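Local structure of SusD-like protein BACOVA_02651 (Bacteroides ovatus, 5E75) at residues R299-A302 with G308-Y311; T228-L233 with I330-P335; S312-C315 with G320-Y323. The protein binds polysaccharide at the cell surface and probably captures xyloglucan before its transport into the periplasm for degradation. One frame throughout, in Å; residues are numbered along the deposited sequence.

Interaction 1 (R299-A302 with G308-Y311); sequences RRNA and GSYY
The Tyr311 ring meets Asn301 with its edge: the carbonyl oxygen Asn301 O lies in the ring plane, beside CE2 and the hydroxyl. Phe305 packs against the same tyrosine ring edge-to-face. The flat amide of Asn301 is approached at OD1 from both faces. Arg300 NH2 comes from one face and Ser309 OG from the opposite one.

Tyr311 OH donates to Asn301 O at 2.8 Å, with an angle of 121° at the carbonyl oxygen. Its CE2 is 3.1 Å from the same Asn301 O. Ser309 OG donates to Asn301 OD1 at 2.9 Å and stands well above the amide plane. Arg300 NH2 gives a second bond to Asn301 OD1, at 3.0 Å and fairly straight, with 156° at the hydrogen. The arginine chain leaves the backbone extended, then bends at chi3 (66°), which turns the guanidinium back toward its neighbour's amide. Asn301 OD1 lies nearly in the guanidinium plane. With an alanine in place of Asn301, Ser309 OG and Arg300 NH2 would probably lose the acceptor they share.

The contact joins helix 297-303 to the start of the short hairpin that contains strand 310-311. Ser309 OG also has a weak hydrogen bond to Thr306 O, in the link between the two. One asparagine thus ties the helix to the hairpin twice, through its backbone and its side chain. Two donors on opposite faces should restrict rotation of the amide, and the positive charge of Arg300 probably polarises its C=O.

Interaction 2 (T228-L233 with I330-P335); sequences TNYEDL and IKKGVP
Tyr230 and Lys332 meet across two loop segments that have no backbone bond between them. Residues 230-233 have helical backbone angles, and Leu233 N bonds to Tyr230 O at 3.1 Å. Residues 331-334 form a type II beta turn, closed by Val334 N to Lys331 O at 2.9 Å. Gly333 has a positive phi of 98°, where a side chain would press on the preceding carbonyl oxygen. The Lys331 side chain folds back over this turn, and its NZ bonds to Val334 O at 2.8 Å.

A single pair of side-chain ends makes the contact. Lys332 NZ donates to Tyr230 OH at 2.8 Å. The two side chains cross at about a right angle. The lysine starts out extended and bends at chi3 (-66°), which swings the ammonium to the phenol oxygen. Lys332 CE follows at 3.7 Å from Tyr230 OH. The ring of Tyr230 also packs edge-to-face with Phe234 and lies against helix 297-303.

Both polar ends have further partners. Tyr230 OH bonds to Glu414 O, near the end of helix 404-415. Lys332 NZ makes a salt bridge to Glu418 and a hydrogen bond to Gly416 O. Tyr230 OH therefore joins the lysine to a carbonyl near the helix end. Glu418 probably balances the charge of the buried ammonium, which in turn probably polarises the phenol, strengthening the O-H as a donor.

Interaction 3 (S312-C315 with G320-Y323); sequences SYIC and GYTY
Gly320 opens the returning arm of a two-stranded antiparallel beta hairpin. Strands 310-311 and 321-322 are its arms, and residues 312-315 begin the loop between them. Gly320 N donates to Cys315 O at 2.9 Å, with an angle of 146° at the hydrogen. Its CA also makes a CA-H...O contact with Ile314 O, at 3.2 Å. The backbone passes close to Ser312 here. A CB on Gly320 would lie tightly against Ser312 CA and press on the preceding carbonyl oxygen, so the position suits a residue without a side chain.

Tyr321 comes next and carries the side-chain packing. Its CB rests against Ile314 CG2 at 3.9 Å, with the two side chains crossing at a slant. Its CG is anti to the backbone N (chi1 173°). This leads the far end of the ring away from the loop, and its hydroxyl bonds to Glu271. Its backbone pairs with Tyr311 across the hairpin.

Thr322 and Tyr323 carry the chain on, and Tyr323 pairs through its backbone with Gly308 and Ser309 on the other arm. The edge of its ring faces Tyr321 OH.

On the loop side, Cys315 N is held by Asp340. Cys315 SG makes an oblique sulfur-aromatic contact with the Tyr321 ring, 57° off the ring normal. The sulfur stands 4.9 Å from the centroid of that ring. Its closest approach is to the first side-chain carbon, with Cys315 SG 3.8 Å from Tyr321 CB.

Interaction 2 spans the longest loop in sequence, and interactions 1 and 3 are nested inside it. The chain runs from 228-233 through helix 297-303 and the hairpin to 330-335. Interactions 1 and 3 share the sheet of strands 310-311 and 321-322, and their centres are about 9 Å apart. The centre of interaction 2 lies about 9 Å from that of interaction 1 and about 13 Å from that of interaction 3. Lys331 bridges all three: its CG packs on Asn301 O at 3.4 Å, and its CE on Tyr313 OH at 3.6 Å. Helix, hairpin and loops thus form one continuous packed region in the SusD-family part of the chain.

Interaction 1 (R299-A302 with G308-Y311)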
ATOM      1  N   ARG A 299      -3.223   7.851 -15.465  1.00  9.47           N
ATOM      2  CA  ARG A 299      -2.867   7.523 -14.099  1.00  8.82           C
ATOM      3  C   ARG A 299      -2.905   8.772 -13.213  1.00  9.13           C
ATOM      4  O   ARG A 299      -3.370   8.714 -12.072  1.00  9.73           O
ATOM      5  CB  ARG A 299      -1.508   6.823 -14.014  1.00 10.24           C
ATOM      6  CG  ARG A 299      -1.516   5.405 -14.607  1.00  9.35           C
ATOM      7  CD  ARG A 299      -0.249   4.629 -14.264  1.00  9.58           C
ATOM      8  NE  ARG A 299       0.896   5.188 -14.962  1.00  9.09           N
ATOM      9  CZ  ARG A 299       2.053   4.563 -15.161  1.00  8.76           C
ATOM     10  NH1 ARG A 299       2.249   3.344 -14.692  1.00  9.55           N
ATOM     11  NH2 ARG A 299       3.019   5.175 -15.853  1.00  9.26           N
ATOM     12  N   ARG A 300      -2.474   9.915 -13.733  1.00  9.05           N
ATOM     13  CA  ARG A 300      -2.531  11.131 -12.931  1.00 10.01           C
ATOM     14  C   ARG A 300      -3.983  11.451 -12.569  1.00  9.30           C
ATOM     15  O   ARG A 300      -4.295  11.666 -11.405  1.00  8.67           O
ATOM     16  CB  ARG A 300      -1.895  12.320 -13.668  1.00 10.21           C
ATOM     17  CG  ARG A 300      -1.736  13.543 -12.758  1.00 11.79           C
ATOM     18  CD  ARG A 300      -1.574  14.845 -13.523  1.00 14.62           C
ATOM     19  NE  ARG A 300      -2.801  15.129 -14.249  1.00 15.76           N
ATOM     20  CZ  ARG A 300      -2.879  15.769 -15.410  1.00 16.13           C
ATOM     21  NH1 ARG A 300      -1.797  16.272 -16.000  1.00 16.60           N
ATOM     22  NH2 ARG A 300      -4.066  15.924 -15.974  1.00 16.80           N
ATOM     23  N   ASN A 301      -4.875  11.462 -13.552  1.00  8.84           N
ATOM     24  CA  ASN A 301      -6.263  11.851 -13.269  1.00 10.27           C
ATOM     25  C   ASN A 301      -6.960  10.880 -12.324  1.00  8.90           C
ATOM     26  O   ASN A 301      -7.813  11.294 -11.507  1.00 10.19           O
ATOM     27  CB  ASN A 301      -7.097  11.946 -14.563  1.00 11.67           C
ATOM     28  CG  ASN A 301      -6.800  13.172 -15.378  1.00 11.26           C
ATOM     29  OD1 ASN A 301      -6.192  14.125 -14.903  1.00 12.47           O
ATOM     30  ND2 ASN A 301      -7.242  13.153 -16.637  1.00 14.80           N
ATOM     31  N   ALA A 302      -6.642   9.587 -12.437  1.00  8.78           N
ATOM     32  CA  ALA A 302      -7.267   8.609 -11.559  1.00  8.76           C
ATOM     33  C   ALA A 302      -6.731   8.680 -10.138  1.00  8.65           C
ATOM     34  O   ALA A 302      -7.276   8.054  -9.236  1.00  9.37           O
ATOM     35  CB  ALA A 302      -7.093   7.196 -12.113  1.00 10.37           C
ATOM     36  N   GLY A 308      -9.299  21.486 -14.363  1.00 12.27           N
ATOM     37  CA  GLY A 308      -9.821  21.199 -15.686  1.00 14.67           C
ATOM     38  C   GLY A 308      -9.978  19.725 -16.020  1.00 14.09           C
ATOM     39  O   GLY A 308     -10.530  19.385 -17.064  1.00 15.87           O
ATOM     40  N   SER A 309      -9.520  18.828 -15.145  1.00 11.91           N
ATOM     41  CA  SER A 309      -9.688  17.408 -15.416  1.00 12.66           C
ATOM     42  C   SER A 309     -11.150  17.007 -15.302  1.00 11.88           C
ATOM     43  O   SER A 309     -11.844  17.418 -14.364  1.00 11.98           O
ATOM     44  CB  SER A 309      -8.853  16.552 -14.459  1.00 13.56           C
ATOM     45  OG  SER A 309      -7.466  16.711 -14.754  1.00 15.28           O
ATOM     46  N   TYR A 310     -11.590  16.208 -16.271  1.00 12.54           N
ATOM     47  CA  TYR A 310     -12.977  15.755 -16.395  1.00 11.81           C
ATOM     48  C   TYR A 310     -13.130  14.266 -16.113  1.00 11.41           C
ATOM     49  O   TYR A 310     -12.312  13.453 -16.527  1.00 12.44           O
ATOM     50  CB  TYR A 310     -13.542  16.108 -17.791  1.00 14.42           C
ATOM     51  CG  TYR A 310     -14.932  15.566 -18.042  1.00 12.36           C
ATOM     52  CD1 TYR A 310     -16.060  16.169 -17.495  1.00 12.65           C
ATOM     53  CD2 TYR A 310     -15.113  14.433 -18.807  1.00 12.97           C
ATOM     54  CE1 TYR A 310     -17.321  15.658 -17.722  1.00 12.67           C
ATOM     55  CE2 TYR A 310     -16.363  13.917 -19.033  1.00 14.38           C
ATOM     56  CZ  TYR A 310     -17.461  14.529 -18.486  1.00 13.33           C
ATOM     57  OH  TYR A 310     -18.717  13.983 -18.714  1.00 15.29           O
ATOM     58  N   TYR A 311     -14.184  13.945 -15.376  1.00 11.55           N
ATOM     59  CA  TYR A 311     -14.506  12.582 -14.956  1.00 11.67           C
ATOM     60  C   TYR A 311     -15.934  12.251 -15.376  1.00 11.99           C
ATOM     61  O   TYR A 311     -16.884  12.753 -14.784  1.00 14.21           O
ATOM     62  CB  TYR A 311     -14.357  12.464 -13.431  1.00 13.35           C
ATOM     63  CG  TYR A 311     -12.958  12.789 -12.982  1.00 11.48           C
ATOM     64  CD1 TYR A 311     -12.523  14.096 -12.881  1.00 10.95           C
ATOM     65  CD2 TYR A 311     -12.054  11.780 -12.691  1.00  9.98           C
ATOM     66  CE1 TYR A 311     -11.223  14.398 -12.518  1.00 10.78           C
ATOM     67  CE2 TYR A 311     -10.752  12.063 -12.326  1.00 10.87           C
ATOM     68  CZ  TYR A 311     -10.339  13.379 -12.230  1.00 10.12           C
ATOM     69  OH  TYR A 311      -9.057  13.740 -11.876  1.00 10.60           O
TER

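Interaction 2 (T228-L233 with I330-P335)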
ATOM      1  N   THR A 228      -7.814  -3.305 -18.687  1.00 12.87           N
ATOM      2  CA  THR A 228      -7.535  -2.471 -19.853  1.00 13.25           C
ATOM      3  C   THR A 228      -7.395  -0.994 -19.493  1.00 11.15           C
ATOM      4  O   THR A 228      -6.512  -0.292 -20.006  1.00 13.80           O
ATOM      5  CB  THR A 228      -8.641  -2.653 -20.907  1.00 15.41           C
ATOM      6  OG1 THR A 228      -8.676  -4.029 -21.317  1.00 20.53           O
ATOM      7  CG2 THR A 228      -8.394  -1.768 -22.112  1.00 17.02           C
ATOM      8  N   ASN A 229      -8.270  -0.518 -18.614  1.00 11.92           N
ATOM      9  CA  ASN A 229      -8.278   0.886 -18.224  1.00 11.55           C
ATOM     10  C   ASN A 229      -7.897   1.036 -16.766  1.00 11.44           C
ATOM     11  O   ASN A 229      -8.584   0.520 -15.892  1.00 10.80           O
ATOM     12  CB  ASN A 229      -9.665   1.472 -18.425  1.00 12.68           C
ATOM     13  CG  ASN A 229     -10.160   1.316 -19.836  1.00 16.08           C
ATOM     14  OD1 ASN A 229      -9.495   1.731 -20.784  1.00 17.22           O
ATOM     15  ND2 ASN A 229     -11.334   0.711 -19.986  1.00 20.32           N
ATOM     16  N   TYR A 230      -6.796   1.737 -16.515  1.00 10.42           N
ATOM     17  CA  TYR A 230      -6.321   1.962 -15.166  1.00 10.09           C
ATOM     18  C   TYR A 230      -7.425   2.507 -14.258  1.00  9.40           C
ATOM     19  O   TYR A 230      -7.537   2.085 -13.119  1.00 10.20           O
ATOM     20  CB  TYR A 230      -5.161   2.945 -15.233  1.00  9.99           C
ATOM     21  CG  TYR A 230      -4.460   3.281 -13.934  1.00  8.91           C
ATOM     22  CD1 TYR A 230      -3.449   2.480 -13.444  1.00  8.52           C
ATOM     23  CD2 TYR A 230      -4.785   4.435 -13.233  1.00  9.07           C
ATOM     24  CE1 TYR A 230      -2.783   2.799 -12.265  1.00  8.86           C
ATOM     25  CE2 TYR A 230      -4.130   4.775 -12.055  1.00  8.28           C
ATOM     26  CZ  TYR A 230      -3.111   3.962 -11.585  1.00  9.36           C
ATOM     27  OH  TYR A 230      -2.448   4.322 -10.428  1.00 10.21           O
ATOM     28  N   GLU A 231      -8.241   3.439 -14.755  1.00 11.91           N
ATOM     29  CA  GLU A 231      -9.274   4.047 -13.923  1.00 10.33           C
ATOM     30  C   GLU A 231     -10.271   3.029 -13.383  1.00 10.24           C
ATOM     31  O   GLU A 231     -10.866   3.235 -12.323  1.00 11.36           O
ATOM     32  CB  GLU A 231     -10.032   5.161 -14.686  1.00 12.41           C
ATOM     33  CG  GLU A 231     -10.904   4.647 -15.841  1.00 13.03           C
ATOM     34  CD  GLU A 231     -11.768   5.719 -16.497  1.00 17.27           C
ATOM     35  OE1 GLU A 231     -11.198   6.750 -16.905  1.00 22.37           O
ATOM     36  OE2 GLU A 231     -13.007   5.522 -16.611  1.00 17.94           O
ATOM     37  N   ASP A 232     -10.457   1.931 -14.116  1.00 10.07           N
ATOM     38  CA  ASP A 232     -11.439   0.930 -13.723  1.00 10.17           C
ATOM     39  C   ASP A 232     -11.054   0.193 -12.443  1.00 10.07           C
ATOM     40  O   ASP A 232     -11.924  -0.338 -11.758  1.00 10.94           O
ATOM     41  CB  ASP A 232     -11.673  -0.082 -14.846  1.00 11.92           C
ATOM     42  CG  ASP A 232     -12.491   0.491 -16.005  1.00 15.93           C
ATOM     43  OD1 ASP A 232     -13.128   1.544 -15.843  1.00 17.31           O
ATOM     44  OD2 ASP A 232     -12.515  -0.141 -17.074  1.00 15.82           O
ATOM     45  N   LEU A 233      -9.763   0.175 -12.110  1.00  8.80           N
ATOM     46  CA  LEU A 233      -9.296  -0.514 -10.911  1.00  9.08           C
ATOM     47  C   LEU A 233      -9.867   0.103  -9.637  1.00  9.95           C
ATOM     48  O   LEU A 233      -9.926  -0.549  -8.600  1.00  9.84           O
ATOM     49  CB  LEU A 233      -7.769  -0.441 -10.822  1.00  8.93           C
ATOM     50  CG  LEU A 233      -6.980  -1.275 -11.814  1.00  9.18           C
ATOM     51  CD1 LEU A 233      -5.540  -0.777 -11.866  1.00 10.09           C
ATOM     52  CD2 LEU A 233      -7.054  -2.758 -11.465  1.00 10.64           C
ATOM     53  N   ILE A 330      -7.226  14.431  -3.546  1.00  9.72           N
ATOM     54  CA  ILE A 330      -7.187  13.013  -3.850  1.00  9.15           C
ATOM     55  C   ILE A 330      -8.395  12.601  -4.713  1.00  9.11           C
ATOM     56  O   ILE A 330      -9.541  12.928  -4.396  1.00 10.12           O
ATOM     57  CB  ILE A 330      -7.147  12.189  -2.543  1.00  9.52           C
ATOM     58  CG1 ILE A 330      -5.887  12.501  -1.719  1.00 10.60           C
ATOM     59  CG2 ILE A 330      -7.244  10.696  -2.838  1.00  9.47           C
ATOM     60  CD1 ILE A 330      -5.954  12.000  -0.296  1.00 13.29           C
ATOM     61  N   LYS A 331      -8.134  11.840  -5.776  1.00  8.93           N
ATOM     62  CA  LYS A 331      -9.177  11.148  -6.534  1.00  8.08           C
ATOM     63  C   LYS A 331      -9.234   9.653  -6.215  1.00  9.21           C
ATOM     64  O   LYS A 331     -10.314   9.088  -6.071  1.00  9.35           O
ATOM     65  CB  LYS A 331      -9.000  11.346  -8.047  1.00 10.20           C
ATOM     66  CG  LYS A 331      -9.903  10.426  -8.923  1.00  9.27           C
ATOM     67  CD  LYS A 331     -11.389  10.695  -8.748  1.00  9.78           C
ATOM     68  CE  LYS A 331     -12.237   9.526  -9.242  1.00 11.74           C
ATOM     69  NZ  LYS A 331     -12.105   8.355  -8.341  1.00 10.90           N
ATOM     70  N   LYS A 332      -8.089   8.990  -6.109  1.00  8.40           N
ATOM     71  CA  LYS A 332      -8.079   7.565  -5.808  1.00  8.76           C
ATOM     72  C   LYS A 332      -8.544   7.287  -4.393  1.00  7.99           C
ATOM     73  O   LYS A 332      -7.943   7.767  -3.441  1.00  9.83           O
ATOM     74  CB  LYS A 332      -6.692   6.988  -6.019  1.00  8.13           C
ATOM     75  CG  LYS A 332      -6.671   5.472  -5.956  1.00  9.27           C
ATOM     76  CD  LYS A 332      -5.282   4.877  -6.229  1.00  9.26           C
ATOM     77  CE  LYS A 332      -4.791   5.113  -7.644  1.00  8.62           C
ATOM     78  NZ  LYS A 332      -3.399   4.562  -7.830  1.00  9.21           N
ATOM     79  N   GLY A 333      -9.613   6.499  -4.259  1.00  8.48           N
ATOM     80  CA  GLY A 333     -10.271   6.301  -2.976  1.00  9.69           C
ATOM     81  C   GLY A 333     -11.496   7.184  -2.783  1.00  8.74           C
ATOM     82  O   GLY A 333     -12.157   7.098  -1.744  1.00 10.22           O
ATOM     83  N   VAL A 334     -11.806   8.016  -3.775  1.00  9.20           N
ATOM     84  CA  VAL A 334     -12.939   8.939  -3.730  1.00  9.24           C
ATOM     85  C   VAL A 334     -13.818   8.527  -4.912  1.00  9.36           C
ATOM     86  O   VAL A 334     -13.621   8.979  -6.044  1.00 10.49           O
ATOM     87  CB  VAL A 334     -12.434  10.394  -3.839  1.00  9.12           C
ATOM     88  CG1 VAL A 334     -13.602  11.384  -3.914  1.00 11.09           C
ATOM     89  CG2 VAL A 334     -11.558  10.713  -2.660  1.00  9.65           C
ATOM     90  N   PRO A 335     -14.784   7.634  -4.666  1.00 11.01           N
ATOM     91  CA  PRO A 335     -15.490   6.974  -5.770  1.00 11.20           C
ATOM     92  C   PRO A 335     -16.727   7.717  -6.275  1.00 10.99           C
ATOM     93  O   PRO A 335     -17.445   7.201  -7.143  1.00 10.60           O
ATOM     94  CB  PRO A 335     -15.891   5.642  -5.152  1.00 12.91           C
ATOM     95  CG  PRO A 335     -16.164   5.980  -3.735  1.00 12.89           C
ATOM     96  CD  PRO A 335     -15.109   7.011  -3.370  1.00 11.49           C
TER

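Interaction 3 (S312-C315 with G320-Y323)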
ATOM      1  N   SER A 312     -16.105  11.379 -16.364  1.00 11.97           N
ATOM      2  CA  SER A 312     -17.450  11.027 -16.818  1.00 13.88           C
ATOM      3  C   SER A 312     -18.212  10.205 -15.796  1.00 14.92           C
ATOM      4  O   SER A 312     -19.447  10.152 -15.834  1.00 14.99           O
ATOM      5  CB  SER A 312     -17.371  10.245 -18.117  1.00 18.66           C
ATOM      6  OG  SER A 312     -16.647   9.053 -17.925  1.00 17.84           O
ATOM      7  N   TYR A 313     -17.478   9.596 -14.865  1.00 12.21           N
ATOM      8  CA  TYR A 313     -18.026   8.589 -13.958  1.00 12.45           C
ATOM      9  C   TYR A 313     -18.201   9.089 -12.517  1.00 11.69           C
ATOM     10  O   TYR A 313     -18.537   8.311 -11.612  1.00 11.64           O
ATOM     11  CB  TYR A 313     -17.143   7.332 -14.009  1.00 11.61           C
ATOM     12  CG  TYR A 313     -15.687   7.528 -13.615  1.00 10.83           C
ATOM     13  CD1 TYR A 313     -14.721   7.864 -14.556  1.00 12.40           C
ATOM     14  CD2 TYR A 313     -15.280   7.334 -12.310  1.00 11.73           C
ATOM     15  CE1 TYR A 313     -13.384   8.030 -14.197  1.00 11.06           C
ATOM     16  CE2 TYR A 313     -13.954   7.504 -11.940  1.00 11.20           C
ATOM     17  CZ  TYR A 313     -13.011   7.852 -12.885  1.00 10.55           C
ATOM     18  OH  TYR A 313     -11.689   7.993 -12.493  1.00 10.81           O
ATOM     19  N   ILE A 314     -17.980  10.392 -12.330  1.00 12.26           N
ATOM     20  CA  ILE A 314     -18.241  11.085 -11.077  1.00 12.27           C
ATOM     21  C   ILE A 314     -19.312  12.144 -11.376  1.00 12.85           C
ATOM     22  O   ILE A 314     -19.251  12.782 -12.417  1.00 13.69           O
ATOM     23  CB  ILE A 314     -16.950  11.769 -10.543  1.00 13.30           C
ATOM     24  CG1 ILE A 314     -15.825  10.741 -10.332  1.00 15.29           C
ATOM     25  CG2 ILE A 314     -17.236  12.543  -9.255  1.00 15.71           C
ATOM     26  CD1 ILE A 314     -16.116   9.702  -9.248  1.00 14.39           C
ATOM     27  N   CYS A 315     -20.289  12.306 -10.481  1.00 12.69           N
ATOM     28  CA  CYS A 315     -21.425  13.205 -10.718  1.00 14.24           C
ATOM     29  C   CYS A 315     -22.099  12.847 -12.029  1.00 14.18           C
ATOM     30  O   CYS A 315     -22.366  13.716 -12.870  1.00 14.09           O
ATOM     31  CB  CYS A 315     -20.987  14.665 -10.753  1.00 13.82           C
ATOM     32  SG  CYS A 315     -20.167  15.168  -9.254  1.00 16.14           S
ATOM     33  N   GLY A 320     -21.219  14.256 -15.530  1.00 13.77           N
ATOM     34  CA  GLY A 320     -19.807  14.142 -15.215  1.00 15.84           C
ATOM     35  C   GLY A 320     -19.335  15.325 -14.391  1.00 15.79           C
ATOM     36  O   GLY A 320     -20.087  16.266 -14.153  1.00 16.53           O
ATOM     37  N   TYR A 321     -18.082  15.271 -13.955  1.00 13.08           N
ATOM     38  CA  TYR A 321     -17.509  16.249 -13.046  1.00 12.04           C
ATOM     39  C   TYR A 321     -16.204  16.814 -13.583  1.00 11.74           C
ATOM     40  O   TYR A 321     -15.318  16.068 -14.024  1.00 12.70           O
ATOM     41  CB  TYR A 321     -17.216  15.602 -11.681  1.00 13.48           C
ATOM     42  CG  TYR A 321     -16.474  16.505 -10.720  1.00 11.35           C
ATOM     43  CD1 TYR A 321     -17.123  17.522 -10.050  1.00 12.35           C
ATOM     44  CD2 TYR A 321     -15.119  16.350 -10.498  1.00 13.10           C
ATOM     45  CE1 TYR A 321     -16.435  18.355  -9.187  1.00 13.80           C
ATOM     46  CE2 TYR A 321     -14.437  17.162  -9.644  1.00 11.11           C
ATOM     47  CZ  TYR A 321     -15.083  18.171  -8.990  1.00 12.36           C
ATOM     48  OH  TYR A 321     -14.374  18.978  -8.137  1.00 15.14           O
ATOM     49  N   THR A 322     -16.077  18.137 -13.525  1.00 12.51           N
ATOM     50  CA  THR A 322     -14.838  18.817 -13.837  1.00 11.98           C
ATOM     51  C   THR A 322     -14.332  19.485 -12.570  1.00 11.63           C
ATOM     52  O   THR A 322     -15.050  20.252 -11.936  1.00 13.77           O
ATOM     53  CB  THR A 322     -15.056  19.904 -14.899  1.00 12.92           C
ATOM     54  OG1 THR A 322     -15.546  19.300 -16.099  1.00 15.86           O
ATOM     55  CG2 THR A 322     -13.771  20.628 -15.201  1.00 14.72           C
ATOM     56  N   TYR A 323     -13.085  19.209 -12.201  1.00 11.59           N
ATOM     57  CA  TYR A 323     -12.475  19.895 -11.074  1.00 11.67           C
ATOM     58  C   TYR A 323     -12.077  21.303 -11.491  1.00 13.13           C
ATOM     59  O   TYR A 323     -11.338  21.482 -12.456  1.00 13.52           O
ATOM     60  CB  TYR A 323     -11.244  19.125 -10.580  1.00 11.75           C
ATOM     61  CG  TYR A 323     -10.487  19.835  -9.481  1.00 10.59           C
ATOM     62  CD1 TYR A 323     -11.029  19.968  -8.211  1.00 11.16           C
ATOM     63  CD2 TYR A 323      -9.226  20.363  -9.707  1.00  9.97           C
ATOM     64  CE1 TYR A 323     -10.332  20.633  -7.204  1.00 11.46           C
ATOM     65  CE2 TYR A 323      -8.525  20.995  -8.710  1.00 10.28           C
ATOM     66  CZ  TYR A 323      -9.077  21.137  -7.461  1.00 10.04           C
ATOM     67  OH  TYR A 323      -8.380  21.788  -6.478  1.00 11.77           O
TER